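Side-chain contacts in acetyltransferase of GNAT family (Staphylococcus aureus subsp. aureus Mu50, PDB 3D8P), which probably transfers an acetyl group from acetyl-coenzyme A to an amine substrate, as members of the GNAT family do: residues A[12-17]-A[33-38]; A[84-89]-A[93-98]. All coordinates share one frame; numbering follows the deposited sequence.

How the contacts relate
Contact 1 (12-17 with 33-38) comes first along the chain and is complete before contact 2 (84-89 with 93-98) opens. Their centres lie 19 Å apart and their nearest atoms about 6 Å, without touching. Helix 14-28 connects them: its first turn is in contact 1, tied to the loop that follows the helix, and F85 of contact 2 packs on it further along. There Q25 touches F85 and also hydrogen-bonds Q38 of contact 1. Contact 1 is at the surface, with a calcium ion on its loop. Contact 2 lies deeper, where strand 78-86 of the mixed sheet hands over to helix 95-109, the probable cofactor-binding part of the GNAT fold.

Contact 1 of 2, residues A[12-17]-A[33-38]; sequences SYKEEL and IDRDDQ. With CA (calcium ion), chain C.
R35 reaches across to E15 and meets its carboxylate end-on, one terminal nitrogen to each oxygen. NH1 of R35 lies 3.0 Å from OE1 of E15, on the syn lone pair of that oxygen, and NH2 of R35 lies 3.2 Å from OE2 of E15 in a nearly straight bond (174°). With the two planes only 27° apart, the groups are close to coplanar. The arginine is stretched out from CG to NE, whereas E15 bends at chi2 (-60°) to bring its carboxylate round to the guanidinium.

The rest of the contact is loose. The CA atoms of E15 and R35 stand 10.9 Å apart, and CE of K14 lies obliquely 3.9 Å from NH2 of R35. K14 NZ stands 4.5 Å from R35 NH2, a like-charge approach probably eased by E15 and E42. E15 is on the solvent side, whereas R35 NE forms a salt bridge with E42, whose backbone oxygen takes K14 NZ. Behind R35 the loop is tighter: Q38 NE2 and D37 N approach D34 O from opposite faces of its plane. D34, D36 and D37 hold a calcium ion, D34 OD1 at 2.5 Å from it. With the carboxylate of E15 at its NH1/NH2 end and that of E42 at NE, R35 probably stays charged and links helix 14-28 to the calcium loop through polar bonds with little packing.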
ATOM      1  N   SER A  12      -4.839  11.009 -14.086  1.00 29.51           N
ATOM      2  CA  SER A  12      -5.964  11.879 -13.782  1.00 27.52           C
ATOM      3  C   SER A  12      -6.239  11.907 -12.297  1.00 26.90           C
ATOM      4  O   SER A  12      -6.759  12.891 -11.786  1.00 28.64           O
ATOM      5  CB  SER A  12      -7.228  11.451 -14.546  1.00 28.85           C
ATOM      6  OG  SER A  12      -7.638  10.126 -14.256  1.00 25.92           O
ATOM      7  N   TYR A  13      -5.850  10.834 -11.599  1.00 28.04           N
ATOM      8  CA  TYR A  13      -6.136  10.674 -10.173  1.00 25.52           C
ATOM      9  C   TYR A  13      -5.084  11.272  -9.250  1.00 26.99           C
ATOM     10  O   TYR A  13      -5.255  11.195  -8.034  1.00 29.40           O
ATOM     11  CB  TYR A  13      -6.310   9.196  -9.843  1.00 23.63           C
ATOM     12  CG  TYR A  13      -7.643   8.592 -10.195  1.00 23.81           C
ATOM     13  CD1 TYR A  13      -8.766   8.838  -9.409  1.00 26.26           C
ATOM     14  CD2 TYR A  13      -7.781   7.739 -11.284  1.00 26.39           C
ATOM     15  CE1 TYR A  13      -9.991   8.266  -9.707  1.00 22.81           C
ATOM     16  CE2 TYR A  13      -9.005   7.157 -11.596  1.00 20.87           C
ATOM     17  CZ  TYR A  13     -10.106   7.404 -10.797  1.00 23.66           C
ATOM     18  OH  TYR A  13     -11.339   6.836 -11.123  1.00 25.76           O
ATOM     19  N   LYS A  14      -4.030  11.880  -9.805  1.00 27.01           N
ATOM     20  CA  LYS A  14      -2.926  12.420  -8.991  1.00 29.85           C
ATOM     21  C   LYS A  14      -3.367  13.250  -7.791  1.00 29.46           C
ATOM     22  O   LYS A  14      -3.019  12.940  -6.660  1.00 29.93           O
ATOM     23  CB  LYS A  14      -1.972  13.280  -9.819  1.00 30.26           C
ATOM     24  CG  LYS A  14      -0.841  13.863  -8.964  1.00 32.89           C
ATOM     25  CD  LYS A  14       0.221  14.555  -9.792  1.00 32.46           C
ATOM     26  CE  LYS A  14       1.248  15.221  -8.884  1.00 33.10           C
ATOM     27  NZ  LYS A  14       2.374  15.854  -9.652  1.00 34.58           N
ATOM     28  N   GLU A  15      -4.117  14.308  -8.036  1.00 28.13           N
ATOM     29  CA  GLU A  15      -4.472  15.229  -6.958  1.00 30.28           C
ATOM     30  C   GLU A  15      -5.486  14.621  -5.965  1.00 30.78           C
ATOM     31  O   GLU A  15      -5.382  14.834  -4.749  1.00 28.37           O
ATOM     32  CB  GLU A  15      -4.953  16.576  -7.535  1.00 30.25           C
ATOM     33  CG  GLU A  15      -3.840  17.367  -8.267  1.00 34.33           C
ATOM     34  CD  GLU A  15      -2.652  17.705  -7.356  1.00 36.89           C
ATOM     35  OE1 GLU A  15      -2.857  17.780  -6.135  1.00 34.67           O
ATOM     36  OE2 GLU A  15      -1.515  17.861  -7.846  1.00 38.11           O
ATOM     37  N   GLU A  16      -6.446  13.864  -6.489  1.00 30.47           N
ATOM     38  CA  GLU A  16      -7.401  13.155  -5.652  1.00 30.84           C
ATOM     39  C   GLU A  16      -6.706  12.157  -4.726  1.00 29.60           C
ATOM     40  O   GLU A  16      -7.029  12.091  -3.537  1.00 28.54           O
ATOM     41  CB  GLU A  16      -8.467  12.432  -6.493  1.00 30.31           C
ATOM     42  CG  GLU A  16      -9.630  11.916  -5.624  1.00 30.99           C
ATOM     43  CD  GLU A  16     -10.651  11.081  -6.370  1.00 30.69           C
ATOM     44  OE1 GLU A  16     -10.686  11.115  -7.609  1.00 36.03           O
ATOM     45  OE2 GLU A  16     -11.444  10.393  -5.704  1.00 35.09           O
ATOM     46  N   LEU A  17      -5.752  11.401  -5.278  1.00 29.85           N
ATOM     47  CA  LEU A  17      -5.002  10.402  -4.528  1.00 29.48           C
ATOM     48  C   LEU A  17      -4.248  11.026  -3.379  1.00 29.80           C
ATOM     49  O   LEU A  17      -4.334  10.576  -2.253  1.00 28.13           O
ATOM     50  CB  LEU A  17      -4.008   9.682  -5.435  1.00 30.95           C
ATOM     51  CG  LEU A  17      -3.124   8.624  -4.749  1.00 32.74           C
ATOM     52  CD1 LEU A  17      -4.006   7.590  -4.138  1.00 36.07           C
ATOM     53  CD2 LEU A  17      -2.143   7.953  -5.698  1.00 34.40           C
ATOM     54  N   ILE A  33       3.084  14.319   9.160  1.00 39.17           N
ATOM     55  CA  ILE A  33       3.575  14.008   7.814  1.00 38.63           C
ATOM     56  C   ILE A  33       2.835  14.925   6.877  1.00 39.70           C
ATOM     57  O   ILE A  33       1.690  15.293   7.141  1.00 40.36           O
ATOM     58  CB  ILE A  33       3.268  12.554   7.428  1.00 39.03           C
ATOM     59  CG1 ILE A  33       4.162  12.119   6.264  1.00 38.58           C
ATOM     60  CG2 ILE A  33       1.753  12.394   7.123  1.00 39.65           C
ATOM     61  CD1 ILE A  33       4.131  10.614   5.946  1.00 38.51           C
ATOM     62  N   ASP A  34       3.463  15.327   5.785  1.00 40.03           N
ATOM     63  CA  ASP A  34       2.715  16.137   4.832  1.00 38.46           C
ATOM     64  C   ASP A  34       3.075  15.814   3.396  1.00 35.82           C
ATOM     65  O   ASP A  34       3.697  14.802   3.157  1.00 37.36           O
ATOM     66  CB  ASP A  34       2.737  17.637   5.204  1.00 41.03           C
ATOM     67  CG  ASP A  34       4.109  18.186   5.352  1.00 41.92           C
ATOM     68  OD1 ASP A  34       5.037  17.578   4.806  1.00 51.93           O
ATOM     69  OD2 ASP A  34       4.252  19.230   6.017  1.00 45.93           O
ATOM     70  N   ARG A  35       2.641  16.625   2.438  1.00 33.71           N
ATOM     71  CA  ARG A  35       2.840  16.270   1.039  1.00 32.27           C
ATOM     72  C   ARG A  35       4.309  16.192   0.621  1.00 33.13           C
ATOM     73  O   ARG A  35       4.710  15.270  -0.097  1.00 31.84           O
ATOM     74  CB  ARG A  35       2.068  17.244   0.157  1.00 32.50           C
ATOM     75  CG  ARG A  35       2.301  17.062  -1.329  1.00 33.70           C
ATOM     76  CD  ARG A  35       1.268  17.794  -2.119  1.00 32.80           C
ATOM     77  NE  ARG A  35       1.483  17.592  -3.541  1.00 32.43           N
ATOM     78  CZ  ARG A  35       0.552  17.764  -4.472  1.00 35.74           C
ATOM     79  NH1 ARG A  35      -0.684  18.150  -4.151  1.00 38.35           N
ATOM     80  NH2 ARG A  35       0.852  17.534  -5.738  1.00 30.50           N
ATOM     81  N   ASP A  36       5.120  17.131   1.107  1.00 33.22           N
ATOM     82  CA  ASP A  36       6.525  17.184   0.714  1.00 33.63           C
ATOM     83  C   ASP A  36       7.393  16.128   1.412  1.00 33.07           C
ATOM     84  O   ASP A  36       8.578  16.028   1.090  1.00 34.84           O
ATOM     85  CB  ASP A  36       7.093  18.632   0.779  1.00 33.47           C
ATOM     86  CG  ASP A  36       7.172  19.199   2.205  1.00 38.51           C
ATOM     87  OD1 ASP A  36       7.240  18.401   3.155  1.00 40.94           O
ATOM     88  OD2 ASP A  36       7.188  20.448   2.375  1.00 35.57           O
ATOM     89  N   ASP A  37       6.808  15.339   2.322  1.00 31.81           N
ATOM     90  CA  ASP A  37       7.470  14.164   2.894  1.00 33.03           C
ATOM     91  C   ASP A  37       7.263  12.940   2.015  1.00 33.22           C
ATOM     92  O   ASP A  37       7.888  11.903   2.238  1.00 34.26           O
ATOM     93  CB  ASP A  37       6.921  13.849   4.294  1.00 34.34           C
ATOM     94  CG  ASP A  37       7.240  14.935   5.313  1.00 41.55           C
ATOM     95  OD1 ASP A  37       8.385  15.435   5.306  1.00 48.92           O
ATOM     96  OD2 ASP A  37       6.359  15.290   6.132  1.00 48.18           O
ATOM     97  N   GLN A  38       6.410  13.053   0.994  1.00 33.91           N
ATOM     98  CA  GLN A  38       6.000  11.887   0.212  1.00 33.07           C
ATOM     99  C   GLN A  38       6.136  12.134  -1.279  1.00 33.96           C
ATOM    100  O   GLN A  38       5.156  12.023  -2.017  1.00 34.57           O
ATOM    101  CB  GLN A  38       4.556  11.542   0.572  1.00 32.61           C
ATOM    102  CG  GLN A  38       4.329  11.506   2.098  1.00 36.36           C
ATOM    103  CD  GLN A  38       2.924  11.123   2.489  1.00 34.32           C
ATOM    104  OE1 GLN A  38       2.555   9.952   2.437  1.00 32.24           O
ATOM    105  NE2 GLN A  38       2.142  12.106   2.912  1.00 33.39           N
TER
HETATM  106 CA    CA C 163       7.258  18.017   5.783  1.00 64.00          CA

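Contact 2 of 2, residues A[84-89]-A[93-98]; sequences MFVDKG and LKIGKK. With EDO (1,2-ethanediol), chain F; EDO (1,2-ethanediol), chain G; ACT (acetate ion), chain E.
V86 points toward the start of helix 95-109 and sets its two methyls on neighbouring residues of the first turn: CG1 of V86 faces CB of I95 at 4.2 Å, while CG2 of V86 rests 4.0 Å from the backbone N of G96. M84, a selenomethionine further back on the strand, has CG trans to the backbone N (chi1 -171°) and an extended chain. Its methyl end lies against the G96 backbone, though the 3.0 Å between M84 CE and G96 O is too short to trust as modelled. F85, between them, faces the other way, onto helix 14-28.

This is the strand-loop-helix half of a beta-alpha-beta unit. R91 to G96 matches the GNAT Q/R-x-x-G-x-G/A signature except that K94, with the positive phi (56°) of that position, replaces the usual first glycine; the loop probably binds the cofactor's pyrophosphate.

On the side of strand 78-86 facing strand 114-119, where these strands part and relatives bind acetyl-CoA, small molecules probably from the crystallisation liquor take main-chain groups. M84 N donates to O2 of one ethanediol (2.9 Å); M84 O accepts from O1 of another, and that O1 also lies over one face of the F85 ring, offset toward its rim.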
HETATM    1  N   MSE A  84      -1.161   1.737   1.598  1.00 31.37           N
HETATM    2  CA  MSE A  84      -2.440   1.058   1.692  1.00 36.54           C
HETATM    3  C   MSE A  84      -3.383   1.835   2.616  1.00 32.17           C
HETATM    4  O   MSE A  84      -3.086   2.057   3.781  1.00 33.32           O
HETATM    5  CB  MSE A  84      -2.319  -0.383   2.152  1.00 36.38           C
HETATM    6  CG  MSE A  84      -3.670  -1.083   2.004  1.00 43.31           C
HETATM    7 SE   MSE A  84      -3.619  -2.904   2.546  0.75 49.26          SE
HETATM    8  CE  MSE A  84      -5.364  -3.329   1.894  1.00 46.29           C
ATOM      9  N   PHE A  85      -4.497   2.274   2.054  1.00 30.66           N
ATOM     10  CA  PHE A  85      -5.473   3.111   2.744  1.00 29.61           C
ATOM     11  C   PHE A  85      -6.870   2.760   2.259  1.00 31.44           C
ATOM     12  O   PHE A  85      -7.042   2.409   1.100  1.00 33.24           O
ATOM     13  CB  PHE A  85      -5.213   4.590   2.480  1.00 28.79           C
ATOM     14  CG  PHE A  85      -3.995   5.109   3.136  1.00 27.09           C
ATOM     15  CD1 PHE A  85      -4.024   5.516   4.468  1.00 29.97           C
ATOM     16  CD2 PHE A  85      -2.813   5.212   2.437  1.00 28.07           C
ATOM     17  CE1 PHE A  85      -2.884   5.999   5.101  1.00 26.63           C
ATOM     18  CE2 PHE A  85      -1.657   5.675   3.079  1.00 28.39           C
ATOM     19  CZ  PHE A  85      -1.704   6.066   4.405  1.00 26.62           C
ATOM     20  N   VAL A  86      -7.855   2.860   3.154  1.00 31.03           N
ATOM     21  CA  VAL A  86      -9.248   2.574   2.842  1.00 30.26           C
ATOM     22  C   VAL A  86     -10.078   3.628   3.522  1.00 31.17           C
ATOM     23  O   VAL A  86      -9.867   3.941   4.676  1.00 30.21           O
ATOM     24  CB  VAL A  86      -9.682   1.160   3.309  1.00 31.97           C
ATOM     25  CG1 VAL A  86     -11.213   0.943   3.110  1.00 27.50           C
ATOM     26  CG2 VAL A  86      -8.877   0.092   2.573  1.00 30.43           C
ATOM     27  N   ASP A  87     -11.009   4.204   2.784  1.00 32.32           N
ATOM     28  CA  ASP A  87     -11.913   5.199   3.326  1.00 33.59           C
ATOM     29  C   ASP A  87     -12.593   4.633   4.596  1.00 34.78           C
ATOM     30  O   ASP A  87     -13.005   3.470   4.614  1.00 34.08           O
ATOM     31  CB  ASP A  87     -12.928   5.570   2.248  1.00 32.35           C
ATOM     32  CG  ASP A  87     -13.742   6.780   2.609  1.00 36.80           C
ATOM     33  OD1 ASP A  87     -14.489   6.716   3.603  1.00 42.15           O
ATOM     34  OD2 ASP A  87     -13.645   7.793   1.881  1.00 45.12           O
ATOM     35  N   LYS A  88     -12.678   5.458   5.648  1.00 36.40           N
ATOM     36  CA  LYS A  88     -13.286   5.064   6.934  1.00 36.50           C
ATOM     37  C   LYS A  88     -14.722   4.596   6.723  1.00 37.46           C
ATOM     38  O   LYS A  88     -15.143   3.599   7.286  1.00 40.22           O
ATOM     39  CB  LYS A  88     -13.243   6.213   7.954  1.00 36.97           C
ATOM     40  N   GLY A  89     -15.459   5.305   5.874  1.00 38.93           N
ATOM     41  CA  GLY A  89     -16.850   4.953   5.559  1.00 39.15           C
ATOM     42  C   GLY A  89     -17.032   3.686   4.727  1.00 39.42           C
ATOM     43  O   GLY A  89     -18.169   3.332   4.417  1.00 39.95           O
ATOM     44  N   LEU A  93     -16.340  -3.490   4.214  1.00 47.90           N
ATOM     45  CA  LEU A  93     -16.838  -3.983   2.934  1.00 46.76           C
ATOM     46  C   LEU A  93     -15.753  -4.874   2.270  1.00 44.64           C
ATOM     47  O   LEU A  93     -15.846  -5.208   1.088  1.00 46.12           O
ATOM     48  CB  LEU A  93     -17.284  -2.807   2.041  1.00 45.78           C
ATOM     49  CG  LEU A  93     -18.720  -2.303   2.326  1.00 53.05           C
ATOM     50  CD1 LEU A  93     -18.865  -1.687   3.734  1.00 53.37           C
ATOM     51  CD2 LEU A  93     -19.203  -1.320   1.250  1.00 48.43           C
ATOM     52  N   LYS A  94     -14.749  -5.274   3.054  1.00 42.51           N
ATOM     53  CA  LYS A  94     -13.625  -6.099   2.589  1.00 40.95           C
ATOM     54  C   LYS A  94     -12.840  -5.510   1.398  1.00 40.88           C
ATOM     55  O   LYS A  94     -12.294  -6.252   0.559  1.00 40.61           O
ATOM     56  CB  LYS A  94     -14.085  -7.532   2.300  1.00 42.24           C
ATOM     57  CG  LYS A  94     -14.561  -8.283   3.545  1.00 40.03           C
ATOM     58  CD  LYS A  94     -14.948  -9.720   3.217  1.00 44.59           C
ATOM     59  N   ILE A  95     -12.759  -4.177   1.359  1.00 38.20           N
ATOM     60  CA  ILE A  95     -12.015  -3.450   0.316  1.00 37.05           C
ATOM     61  C   ILE A  95     -10.492  -3.640   0.467  1.00 35.60           C
ATOM     62  O   ILE A  95      -9.799  -3.850  -0.528  1.00 35.33           O
ATOM     63  CB  ILE A  95     -12.413  -1.948   0.281  1.00 36.17           C
ATOM     64  CG1 ILE A  95     -13.847  -1.828  -0.232  1.00 38.14           C
ATOM     65  CG2 ILE A  95     -11.463  -1.126  -0.608  1.00 34.14           C
ATOM     66  CD1 ILE A  95     -14.450  -0.484   0.006  1.00 40.12           C
ATOM     67  N   GLY A  96      -9.984  -3.601   1.699  1.00 35.29           N
ATOM     68  CA  GLY A  96      -8.566  -3.907   1.955  1.00 34.11           C
ATOM     69  C   GLY A  96      -8.157  -5.276   1.419  1.00 33.70           C
ATOM     70  O   GLY A  96      -7.126  -5.428   0.768  1.00 34.06           O
ATOM     71  N   LYS A  97      -8.985  -6.278   1.689  1.00 36.08           N
ATOM     72  CA  LYS A  97      -8.772  -7.657   1.228  1.00 35.29           C
ATOM     73  C   LYS A  97      -8.706  -7.717  -0.294  1.00 34.15           C
ATOM     74  O   LYS A  97      -7.769  -8.309  -0.840  1.00 32.88           O
ATOM     75  CB  LYS A  97      -9.893  -8.566   1.768  1.00 36.80           C
ATOM     76  CG  LYS A  97      -9.892 -10.029   1.293  1.00 38.38           C
ATOM     77  CD  LYS A  97      -8.759 -10.847   1.894  1.00 45.86           C
ATOM     78  CE  LYS A  97      -8.991 -12.355   1.735  1.00 46.82           C
ATOM     79  NZ  LYS A  97      -8.534 -12.850   0.410  1.00 50.63           N
ATOM     80  N   LYS A  98      -9.684  -7.092  -0.964  1.00 32.33           N
ATOM     81  CA  LYS A  98      -9.740  -7.045  -2.425  1.00 33.34           C
ATOM     82  C   LYS A  98      -8.507  -6.364  -3.044  1.00 33.92           C
ATOM     83  O   LYS A  98      -7.984  -6.824  -4.071  1.00 33.89           O
ATOM     84  CB  LYS A  98     -11.022  -6.346  -2.898  1.00 34.18           C
ATOM     85  CG  LYS A  98     -12.301  -7.126  -2.614  1.00 37.48           C
TER
HETATM   86  C1  EDO F 166      -1.258   2.526   6.354  1.00 30.15           C
HETATM   87  O1  EDO F 166      -0.661   2.488   5.046  1.00 33.44           O
HETATM   88  C2  EDO F 166      -1.347   1.132   6.949  1.00 36.27           C
HETATM   89  O2  EDO F 166      -0.033   0.622   7.244  1.00 33.10           O
HETATM   90  C1  EDO G 167       2.566  -0.506   4.189  1.00 42.31           C
HETATM   91  O1  EDO G 167       3.007   0.766   4.644  1.00 38.50           O
HETATM   92  C2  EDO G 167       1.361  -0.371   3.281  1.00 36.09           C
HETATM   93  O2  EDO G 167       0.714   0.839   3.635  1.00 42.83           O
HETATM   94  C   ACT E 165      -5.832   2.817   7.042  1.00 61.27           C
HETATM   95  O   ACT E 165      -5.290   2.023   7.866  1.00 61.34           O
HETATM   96  OXT ACT E 165      -6.459   2.352   6.054  1.00 58.03           O
HETATM   97  CH3 ACT E 165      -5.744   4.291   7.231  1.00 61.89           C